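Local coordinates for protein thiosulfate reductase (Thermus thermophilus, PDB 2VPZ) that probably catalyses the reduction of sulfur compounds such as polysulfide or thiosulfate, using a molybdenum atom with two molybdopterin guanine dinucleotides, together with a [4Fe-4S] cluster, at residues A[201-207]-A[229-235]; A[323-328]-A[350-356]. All blocks are in the same frame, centred on the assembly; numbering follows the deposited sequence.

Overall arrangement
Both contacts reach one parallel sheet, ordered 248-250, 231-235, 202-206, 326-327, and their centres lie about 13 Å apart. Contact 1 pairs the two inner strands; contact 2 ties 326-327, outermost in this chain, to the end of helix 341-354. They meet directly, since Val204 N probably donates to Val327 O and Val204 CB packs on Leu328 CG. Each is largely buried, with more exposed residues at Lys231 and Gly229 in contact 1 and partly exposed Lys323 and Pro324 in contact 2. Their chemistry differs: 201-207 and 229-235 are joined by backbone hydrogen bonds and apolar side chains, with the cofactor at one end, 323-328 and 350-356 by asparagine amides that engage main-chain groups.

Contact 1 of 2, residues A[201-207]-A[229-235]; sequences RYIVLIG and GAKVVVV. With MGD (2-amino-5,6-dimercapto-7-methyl-3,7,8a,9-tetrahydro-8-oxa-1,3,9,10-tetraaza-anthracen-4-one guanosine dinucleotide), chain I.
Residues 202-206 and 231-235 run parallel, from Tyr202 beside Lys231 to Ile206 beside Val235, joined by a ladder of backbone hydrogen bonds. Ile203 N donates to Lys231 O and Val233 N to Ile203 O; Leu205 N reaches Val233 O at 2.9 Å, Val235 N reaches Leu205 O, and Gly207 N closes the series on Val235 O. Most of these carbonyls receive CA-H...O contacts too; Tyr202 CA lies 3.3 Å from Lys231 O.

Apolar side chains meet on both faces. On the face of Tyr202, Val204 and Ile206, the tyrosine swings CG away from its own backbone N (chi1 -167°), and the ring rises off the sheet, leaning toward the next residues, with OH 3.4 Å from Val233 CG2. The buried OH is satisfied by Glu318. Helices 257-270 and 309-320 cover this face, Trp264 and Met319 touching Val204. On the other, Leu205 CD1 is 4.0 Å from both Val232 CG1 and Val234 CG2, and Phe222 of helix 216-227 covers Leu205 and Val232. That helix links the strands in a beta-alpha-beta crossover, and Gly229 ends it in a Schellman motif. Beta-branched valine and isoleucine suit the extended backbone and fill both faces without polar atoms.

Polar groups sit at both ends. Gly229 O lies over one face of the Arg201 guanidinium, 3.1 Å above its plane and offset toward the rim, too far out of plane for a good hydrogen bond; NH2 instead bonds to Asn228 O. At the C-terminal ends of the strands, as usual in parallel alpha/beta sheets, the cofactor binds: guanine N2 donates to Val235 O.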
loop_
_atom_site.group_PDB
_atom_site.type_symbol
_atom_site.label_atom_id
_atom_site.label_comp_id
_atom_site.label_asym_id
_atom_site.label_seq_id
_atom_site.Cartn_x
_atom_site.Cartn_y
_atom_site.Cartn_z
ATOM N N ARG A 201 -13.022 -26.532 4.840
ATOM C CA ARG A 201 -11.797 -25.928 5.416
ATOM C C ARG A 201 -10.561 -25.904 4.540
ATOM O O ARG A 201 -9.586 -25.166 4.774
ATOM C CB ARG A 201 -11.447 -26.674 6.688
ATOM C CG ARG A 201 -12.277 -26.289 7.880
ATOM C CD ARG A 201 -11.770 -24.967 8.434
ATOM N NE ARG A 201 -12.552 -23.798 8.030
ATOM C CZ ARG A 201 -12.202 -22.532 8.227
ATOM N NH1 ARG A 201 -11.057 -22.252 8.832
ATOM N NH2 ARG A 201 -12.994 -21.548 7.814
ATOM N N TYR A 202 -10.636 -26.781 3.546
ATOM C CA TYR A 202 -9.596 -27.016 2.544
ATOM C C TYR A 202 -10.380 -27.558 1.328
ATOM O O TYR A 202 -11.114 -28.545 1.439
ATOM C CB TYR A 202 -8.633 -28.078 3.111
ATOM C CG TYR A 202 -7.326 -28.221 2.352
ATOM C CD1 TYR A 202 -6.219 -27.418 2.647
ATOM C CD2 TYR A 202 -7.179 -29.191 1.347
ATOM C CE1 TYR A 202 -5.006 -27.564 1.982
ATOM C CE2 TYR A 202 -5.970 -29.360 0.667
ATOM C CZ TYR A 202 -4.886 -28.544 0.988
ATOM O OH TYR A 202 -3.689 -28.685 0.335
ATOM N N ILE A 203 -10.213 -26.908 0.184
ATOM C CA ILE A 203 -10.913 -27.267 -1.055
ATOM C C ILE A 203 -9.989 -27.514 -2.274
ATOM O O ILE A 203 -9.151 -26.668 -2.592
ATOM C CB ILE A 203 -11.949 -26.127 -1.419
ATOM C CG1 ILE A 203 -12.959 -25.958 -0.290
ATOM C CG2 ILE A 203 -12.652 -26.419 -2.770
ATOM C CD1 ILE A 203 -13.883 -24.737 -0.462
ATOM N N VAL A 204 -10.122 -28.653 -2.951
ATOM C CA VAL A 204 -9.288 -28.916 -4.129
ATOM C C VAL A 204 -10.112 -28.950 -5.432
ATOM O O VAL A 204 -10.977 -29.820 -5.619
ATOM C CB VAL A 204 -8.436 -30.251 -3.979
ATOM C CG1 VAL A 204 -7.508 -30.423 -5.206
ATOM C CG2 VAL A 204 -7.592 -30.213 -2.680
ATOM N N LEU A 205 -9.835 -27.974 -6.301
ATOM C CA LEU A 205 -10.486 -27.789 -7.600
ATOM C C LEU A 205 -9.658 -28.349 -8.752
ATOM O O LEU A 205 -8.514 -27.923 -8.985
ATOM C CB LEU A 205 -10.778 -26.284 -7.880
ATOM C CG LEU A 205 -11.599 -25.534 -6.807
ATOM C CD1 LEU A 205 -11.764 -24.054 -7.186
ATOM C CD2 LEU A 205 -12.970 -26.222 -6.619
ATOM N N ILE A 206 -10.212 -29.328 -9.453
ATOM C CA ILE A 206 -9.574 -29.897 -10.614
ATOM C C ILE A 206 -10.286 -29.411 -11.930
ATOM O O ILE A 206 -11.329 -29.948 -12.309
ATOM C CB ILE A 206 -9.498 -31.502 -10.506
ATOM C CG1 ILE A 206 -8.614 -31.901 -9.315
ATOM C CG2 ILE A 206 -8.976 -32.112 -11.837
ATOM C CD1 ILE A 206 -8.161 -33.372 -9.276
ATOM N N GLY A 207 -9.757 -28.356 -12.558
ATOM C CA GLY A 207 -10.275 -27.808 -13.791
ATOM C C GLY A 207 -11.572 -27.038 -13.731
ATOM O O GLY A 207 -12.156 -26.475 -14.664
ATOM N N GLY A 229 -11.756 -18.070 5.865
ATOM C CA GLY A 229 -10.489 -18.742 6.009
ATOM C C GLY A 229 -10.407 -20.132 5.414
ATOM O O GLY A 229 -9.847 -21.072 6.017
ATOM N N ALA A 230 -11.016 -20.275 4.244
ATOM C CA ALA A 230 -11.019 -21.517 3.465
ATOM C C ALA A 230 -9.880 -21.419 2.451
ATOM O O ALA A 230 -9.882 -20.556 1.541
ATOM C CB ALA A 230 -12.376 -21.722 2.710
ATOM N N LYS A 231 -8.870 -22.268 2.629
ATOM C CA LYS A 231 -7.745 -22.284 1.716
ATOM C C LYS A 231 -8.005 -23.341 0.612
ATOM O O LYS A 231 -8.352 -24.515 0.871
ATOM C CB LYS A 231 -6.414 -22.396 2.489
ATOM C CG LYS A 231 -5.642 -23.685 2.568
ATOM C CD LYS A 231 -4.328 -23.428 3.352
ATOM C CE LYS A 231 -4.193 -21.942 3.792
ATOM N NZ LYS A 231 -3.618 -21.788 5.165
ATOM N N VAL A 232 -7.901 -22.834 -0.619
ATOM C CA VAL A 232 -8.192 -23.416 -1.933
ATOM C C VAL A 232 -7.012 -23.815 -2.845
ATOM O O VAL A 232 -6.191 -22.960 -3.195
ATOM C CB VAL A 232 -9.087 -22.352 -2.730
ATOM C CG1 VAL A 232 -9.680 -22.936 -4.005
ATOM C CG2 VAL A 232 -10.183 -21.783 -1.802
ATOM N N VAL A 233 -6.938 -25.080 -3.265
ATOM C CA VAL A 233 -5.875 -25.548 -4.172
ATOM C C VAL A 233 -6.438 -25.739 -5.618
ATOM O O VAL A 233 -7.436 -26.413 -5.798
ATOM C CB VAL A 233 -5.237 -26.914 -3.676
ATOM C CG1 VAL A 233 -4.163 -27.390 -4.670
ATOM C CG2 VAL A 233 -4.608 -26.743 -2.263
ATOM N N VAL A 234 -5.837 -25.116 -6.628
ATOM C CA VAL A 234 -6.326 -25.279 -8.003
ATOM C C VAL A 234 -5.318 -26.044 -8.883
ATOM O O VAL A 234 -4.132 -25.732 -8.904
ATOM C CB VAL A 234 -6.685 -23.898 -8.704
ATOM C CG1 VAL A 234 -6.962 -24.101 -10.216
ATOM C CG2 VAL A 234 -7.916 -23.268 -8.040
ATOM N N VAL A 235 -5.830 -27.073 -9.567
ATOM C CA VAL A 235 -5.072 -27.935 -10.478
ATOM C C VAL A 235 -5.634 -27.593 -11.877
ATOM O O VAL A 235 -6.823 -27.805 -12.147
ATOM C CB VAL A 235 -5.321 -29.439 -10.132
ATOM C CG1 VAL A 235 -4.476 -30.341 -11.031
ATOM C CG2 VAL A 235 -5.021 -29.696 -8.629
HETATM P PB MGD I . -14.027 -27.355 -16.543
HETATM O O1B MGD I . -13.947 -27.963 -17.887
HETATM O O2B MGD I . -13.817 -28.156 -15.360
HETATM O O3B MGD I . -15.477 -26.701 -16.708
HETATM O O3A MGD I . -17.457 -25.108 -16.573
HETATM P PA MGD I . -16.594 -26.119 -15.725
HETATM O O1A MGD I . -17.580 -27.098 -15.288
HETATM O O2A MGD I . -15.990 -25.397 -14.616
HETATM O "O5'" MGD I . -13.033 -26.161 -16.439
HETATM C "C5'" MGD I . -12.530 -25.299 -17.462
HETATM C "C4'" MGD I . -11.077 -25.209 -17.023
HETATM O "O4'" MGD I . -10.612 -26.525 -17.278
HETATM C "C3'" MGD I . -10.122 -24.286 -17.825
HETATM O "O3'" MGD I . -9.339 -23.446 -16.938
HETATM C "C2'" MGD I . -9.159 -25.243 -18.572
HETATM O "O2'" MGD I . -7.823 -24.793 -18.384
HETATM C "C1'" MGD I . -9.245 -26.489 -17.727
HETATM N N9 MGD I . -8.600 -27.741 -18.209
HETATM C C8 MGD I . -8.448 -28.135 -19.513
HETATM N N7 MGD I . -7.803 -29.332 -19.605
HETATM C C5 MGD I . -7.512 -29.707 -18.333
HETATM C C6 MGD I . -6.766 -30.823 -17.715
HETATM O O6 MGD I . -6.356 -31.714 -18.466
HETATM N N1 MGD I . -6.651 -30.873 -16.389
HETATM C C2 MGD I . -7.127 -29.884 -15.584
HETATM N N2 MGD I . -6.977 -29.975 -14.215
HETATM N N3 MGD I . -7.819 -28.811 -16.079
HETATM C C4 MGD I . -8.041 -28.668 -17.414
HETATM C C10 MGD I . -18.487 -25.357 -17.506
HETATM C C11 MGD I . -19.751 -25.167 -16.732
HETATM O O11 MGD I . -19.874 -23.772 -16.417
HETATM C C12 MGD I . -20.990 -25.841 -17.377
HETATM S S12 MGD I . -20.976 -27.457 -17.846
HETATM C C13 MGD I . -22.180 -25.174 -17.597
HETATM S S13 MGD I . -23.542 -26.004 -18.196
HETATM C C14 MGD I . -22.312 -23.706 -17.283
HETATM N N15 MGD I . -22.276 -22.822 -18.388
HETATM C C16 MGD I . -21.901 -21.511 -18.242
HETATM C C17 MGD I . -21.876 -20.488 -19.347
HETATM O O17 MGD I . -22.276 -20.811 -20.500
HETATM N N18 MGD I . -21.503 -19.192 -19.068
HETATM C C19 MGD I . -21.071 -18.901 -17.814
HETATM N N19 MGD I . -20.642 -17.670 -17.612
HETATM N N20 MGD I . -21.008 -19.759 -16.741
HETATM C C21 MGD I . -21.456 -21.039 -16.925
HETATM N N22 MGD I . -21.418 -21.948 -15.964
HETATM C C23 MGD I . -21.296 -23.346 -16.218
#

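Contact 2 of 2, residues A[323-328]-A[350-356]; sequences KPRAVL and VNVLLGN
With chi1 at -76°, Asn351 sets its amide beside the backbone of Leu328, while Asn356, whose chi1 of 62° holds CG between its own N and carbonyl carbon, folds its amide back toward Ala326 and Asn351. The Asn351 amide then grips Leu328 twice: OD1 accepts from Leu328 N at 3.0 Å on a lone pair, almost straight (177°), and ND2 gives a longer bond to Leu328 O, tilted from that carbonyl's plane. Asn356 ND2 splits its two hydrogens between Ala326 O, 2.8 Å away in the carbonyl plane, and Asn351 OD1. That oxygen thus takes two donors, which should fix the amide's rotation. Asparagine suits position 351 because one short side chain offers both donor and acceptor; Asn356 serves through its two N-H groups.

Here the end of helix 341-354 meets the short, weakly bonded strand about 326-327, outermost of the parallel sheet within this chain. Gly355, with positive phi, turns the chain out of the helix in a Schellman motif, which brings Asn356 back against the strand.

The Leu328 and Val350 side chains cross at about a right angle, with CD1 of Leu328 3.5 Å from CG1 of Val350; Met319 of helix 309-320 touches Ala326, Leu328 and Leu354. At the partly exposed end, Pro324, after a cis peptide bond, brings CB within 3.6 Å of Gly355 O, and Lys323 CB rests against Leu354 O.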
loop_
_atom_site.group_PDB
_atom_site.type_symbol
_atom_site.label_atom_id
_atom_site.label_comp_id
_atom_site.label_asym_id
_atom_site.label_seq_id
_atom_site.Cartn_x
_atom_site.Cartn_y
_atom_site.Cartn_z
ATOM N N LYS A 323 -9.827 -33.323 7.485
ATOM C CA LYS A 323 -11.003 -34.184 7.441
ATOM C C LYS A 323 -11.851 -34.108 8.705
ATOM O O LYS A 323 -11.329 -33.788 9.782
ATOM C CB LYS A 323 -10.616 -35.666 7.201
ATOM C CG LYS A 323 -9.226 -36.077 7.641
ATOM C CD LYS A 323 -9.008 -37.567 7.424
ATOM C CE LYS A 323 -9.448 -38.395 8.641
ATOM N NZ LYS A 323 -8.390 -38.430 9.713
ATOM N N PRO A 324 -13.184 -34.276 8.563
ATOM C CA PRO A 324 -13.921 -34.578 7.318
ATOM C C PRO A 324 -14.209 -33.305 6.442
ATOM O O PRO A 324 -14.887 -33.382 5.411
ATOM C CB PRO A 324 -15.216 -35.247 7.802
ATOM C CG PRO A 324 -15.415 -34.720 9.204
ATOM C CD PRO A 324 -14.036 -34.404 9.758
ATOM N N ARG A 325 -13.652 -32.170 6.859
ATOM C CA ARG A 325 -13.831 -30.844 6.249
ATOM C C ARG A 325 -12.850 -30.371 5.140
ATOM O O ARG A 325 -12.486 -29.187 5.023
ATOM C CB ARG A 325 -13.951 -29.829 7.399
ATOM C CG ARG A 325 -14.822 -30.384 8.537
ATOM C CD ARG A 325 -15.554 -29.277 9.245
ATOM N NE ARG A 325 -14.621 -28.382 9.898
ATOM C CZ ARG A 325 -14.769 -27.066 10.044
ATOM N NH1 ARG A 325 -15.846 -26.458 9.565
ATOM N NH2 ARG A 325 -13.834 -26.355 10.682
ATOM N N ALA A 326 -12.451 -31.351 4.338
ATOM C CA ALA A 326 -11.579 -31.228 3.174
ATOM C C ALA A 326 -12.376 -31.895 2.037
ATOM O O ALA A 326 -12.793 -33.055 2.197
ATOM C CB ALA A 326 -10.264 -31.992 3.402
ATOM N N VAL A 327 -12.603 -31.174 0.927
ATOM C CA VAL A 327 -13.353 -31.653 -0.258
ATOM C C VAL A 327 -12.721 -31.434 -1.639
ATOM O O VAL A 327 -12.144 -30.368 -1.902
ATOM C CB VAL A 327 -14.713 -30.903 -0.538
ATOM C CG1 VAL A 327 -15.902 -31.856 -0.505
ATOM C CG2 VAL A 327 -14.853 -29.694 0.346
ATOM N N LEU A 328 -12.849 -32.420 -2.523
ATOM C CA LEU A 328 -12.468 -32.221 -3.921
ATOM C C LEU A 328 -13.843 -32.119 -4.636
ATOM O O LEU A 328 -14.339 -33.130 -5.125
ATOM C CB LEU A 328 -11.688 -33.394 -4.529
ATOM C CG LEU A 328 -10.225 -33.590 -4.212
ATOM C CD1 LEU A 328 -10.091 -34.226 -2.865
ATOM C CD2 LEU A 328 -9.598 -34.503 -5.242
ATOM N N VAL A 350 -11.004 -40.582 -3.158
ATOM C CA VAL A 350 -10.298 -39.633 -2.281
ATOM C C VAL A 350 -11.297 -38.964 -1.303
ATOM O O VAL A 350 -10.985 -38.776 -0.126
ATOM C CB VAL A 350 -9.547 -38.503 -3.100
ATOM C CG1 VAL A 350 -8.905 -37.482 -2.164
ATOM C CG2 VAL A 350 -8.459 -39.101 -3.964
ATOM N N ASN A 351 -12.496 -38.617 -1.770
ATOM C CA ASN A 351 -13.508 -38.008 -0.896
ATOM C C ASN A 351 -14.004 -39.028 0.154
ATOM O O ASN A 351 -14.193 -38.685 1.335
ATOM C CB ASN A 351 -14.678 -37.416 -1.710
ATOM C CG ASN A 351 -14.316 -36.103 -2.389
ATOM O OD1 ASN A 351 -14.006 -35.123 -1.720
ATOM N ND2 ASN A 351 -14.333 -36.087 -3.719
ATOM N N VAL A 352 -14.195 -40.270 -0.277
ATOM C CA VAL A 352 -14.618 -41.363 0.595
ATOM C C VAL A 352 -13.543 -41.627 1.683
ATOM O O VAL A 352 -13.869 -41.667 2.878
ATOM C CB VAL A 352 -14.917 -42.661 -0.253
ATOM C CG1 VAL A 352 -14.847 -43.915 0.614
ATOM C CG2 VAL A 352 -16.308 -42.556 -0.873
ATOM N N LEU A 353 -12.278 -41.759 1.267
ATOM C CA LEU A 353 -11.105 -41.980 2.146
ATOM C C LEU A 353 -10.909 -40.855 3.197
ATOM O O LEU A 353 -10.235 -41.043 4.223
ATOM C CB LEU A 353 -9.798 -42.130 1.318
ATOM C CG LEU A 353 -9.482 -43.374 0.463
ATOM C CD1 LEU A 353 -8.046 -43.279 -0.058
ATOM C CD2 LEU A 353 -9.631 -44.674 1.276
ATOM N N LEU A 354 -11.479 -39.686 2.921
ATOM C CA LEU A 354 -11.402 -38.541 3.817
ATOM C C LEU A 354 -12.607 -38.536 4.800
ATOM O O LEU A 354 -12.585 -37.817 5.799
ATOM C CB LEU A 354 -11.306 -37.207 3.017
ATOM C CG LEU A 354 -9.994 -36.839 2.285
ATOM C CD1 LEU A 354 -10.257 -35.675 1.297
ATOM C CD2 LEU A 354 -8.866 -36.467 3.288
ATOM N N GLY A 355 -13.617 -39.359 4.515
ATOM C CA GLY A 355 -14.836 -39.492 5.308
ATOM C C GLY A 355 -15.809 -38.321 5.201
ATOM O O GLY A 355 -16.592 -38.066 6.129
ATOM N N ASN A 356 -15.807 -37.618 4.071
ATOM C CA ASN A 356 -16.661 -36.435 3.923
ATOM C C ASN A 356 -18.078 -36.540 3.359
ATOM O O ASN A 356 -18.851 -35.596 3.484
ATOM C CB ASN A 356 -15.908 -35.316 3.149
ATOM C CG ASN A 356 -15.502 -35.708 1.700
ATOM O OD1 ASN A 356 -16.171 -36.504 1.032
ATOM N ND2 ASN A 356 -14.406 -35.111 1.212
#